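Local coordinates for Keto/oxoacid ferredoxin oxidoreductase, gamma subunit (Geobacter sulfurreducens, PDB 3ON3), which is the gamma subunit of a probable keto/oxoacid ferredoxin oxidoreductase, an enzyme family that oxidises 2-oxoacids and passes the electrons to ferredoxin, at residues Leu77-Glu80 with Ala81-Tyr85. Residues are numbered along the deposited sequence; the frame is centred on the assembly and turned at random.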
# COMPACT_ATOMS: atom_id res chain seq x y z
N LEU B 77 2.39 -6.21 -16.43
CA LEU B 77 1.91 -7.58 -16.47
C LEU B 77 0.86 -7.80 -17.58
O LEU B 77 0.55 -8.94 -17.94
CB LEU B 77 1.36 -8.01 -15.10
CG LEU B 77 2.40 -8.27 -14.00
CD1 LEU B 77 1.72 -8.57 -12.66
CD2 LEU B 77 3.36 -9.41 -14.39
N THR B 78 0.32 -6.70 -18.11
CA THR B 78 -0.66 -6.75 -19.20
C THR B 78 -0.28 -5.82 -20.35
O THR B 78 0.39 -4.81 -20.13
CB THR B 78 -2.08 -6.34 -18.73
OG1 THR B 78 -2.11 -4.93 -18.47
CG2 THR B 78 -2.49 -7.11 -17.47
N GLN B 79 -0.72 -6.16 -21.56
CA GLN B 79 -0.54 -5.33 -22.76
C GLN B 79 -1.04 -3.90 -22.56
O GLN B 79 -0.37 -2.93 -22.91
CB GLN B 79 -1.29 -5.97 -23.95
CG GLN B 79 -1.02 -5.29 -25.30
CD GLN B 79 0.43 -5.42 -25.72
OE1 GLN B 79 0.91 -6.51 -26.01
NE2 GLN B 79 1.13 -4.29 -25.76
N GLU B 80 -2.24 -3.82 -22.01
CA GLU B 80 -2.86 -2.57 -21.55
C GLU B 80 -1.94 -1.69 -20.70
O GLU B 80 -1.80 -0.50 -20.96
CB GLU B 80 -4.12 -2.91 -20.76
CG GLU B 80 -5.26 -3.54 -21.59
CD GLU B 80 -4.84 -4.80 -22.36
OE1 GLU B 80 -3.90 -5.52 -21.94
OE2 GLU B 80 -5.48 -5.09 -23.41
N ALA B 81 -1.32 -2.28 -19.68
CA ALA B 81 -0.39 -1.57 -18.82
C ALA B 81 0.81 -1.06 -19.62
O ALA B 81 1.26 0.07 -19.46
CB ALA B 81 0.08 -2.47 -17.70
N CYS B 82 1.32 -1.93 -20.49
CA CYS B 82 2.48 -1.61 -21.28
C CYS B 82 2.17 -0.48 -22.26
O CYS B 82 2.93 0.48 -22.40
CB CYS B 82 2.94 -2.86 -22.04
SG CYS B 82 4.49 -2.66 -22.88
N ASP B 83 1.04 -0.62 -22.95
CA ASP B 83 0.55 0.43 -23.85
C ASP B 83 0.41 1.76 -23.12
O ASP B 83 0.95 2.78 -23.54
CB ASP B 83 -0.81 0.03 -24.42
CG ASP B 83 -0.73 -1.18 -25.32
OD1 ASP B 83 0.40 -1.60 -25.65
OD2 ASP B 83 -1.79 -1.71 -25.70
N LYS B 84 -0.31 1.73 -22.01
CA LYS B 84 -0.58 2.92 -21.22
C LYS B 84 0.65 3.56 -20.58
O LYS B 84 0.73 4.78 -20.47
CB LYS B 84 -1.60 2.58 -20.13
CG LYS B 84 -2.09 3.75 -19.29
CD LYS B 84 -3.29 3.32 -18.46
CE LYS B 84 -3.88 4.48 -17.66
NZ LYS B 84 -5.15 4.10 -16.98
N TYR B 85 1.60 2.76 -20.14
CA TYR B 85 2.62 3.29 -19.23
C TYR B 85 4.04 3.45 -19.77
O TYR B 85 4.84 4.18 -19.18
CB TYR B 85 2.61 2.49 -17.95
CG TYR B 85 1.36 2.71 -17.13
CD1 TYR B 85 1.02 3.98 -16.68
CD2 TYR B 85 0.52 1.65 -16.81
CE1 TYR B 85 -0.13 4.19 -15.93
CE2 TYR B 85 -0.61 1.84 -16.06
CZ TYR B 85 -0.94 3.12 -15.62
OH TYR B 85 -2.08 3.31 -14.85
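Thr78 is the N-cap of the short helix 79-85 and its side chain caps the N-H of Ala81; the helix follows strand 71-76 of the chain's mixed sheet. A threonine suits this place because its hydroxyl can take up an amide of the first turn: Thr78 OG1 accepts from Ala81 N at 3.0 Å. The hydroxyl reaches that N-H because OG1 sits between backbone N and carbonyl carbon (chi1 71°). Backbone bonds then take over, Cys82 N to Thr78 O, Asp83 N to Gln79 O and Lys84 N to Glu80 O. Small Ala81 lets the helix lie close to the sheet, its methyl touching Ala76 and Ser11.

One turn apart on the outer side, Gln79 NE2 donates to Asp83 OD1 at 2.8 Å. Asp83 OD1 lies close to the amide plane of Gln79, while the donor comes to its syn side, 33° out of the carboxylate plane. The bend at chi2 (64°) curls the glutamine over toward the aspartate. NE2 also donates to Lys104 O, so an alanine here would probably leave both that carbonyl and the Asp83 carboxylate without this amide donor. At the far end, extended Lys84 carries NZ to Ala51 O, while its CG rests 3.8 Å above the centre of the Tyr85 ring.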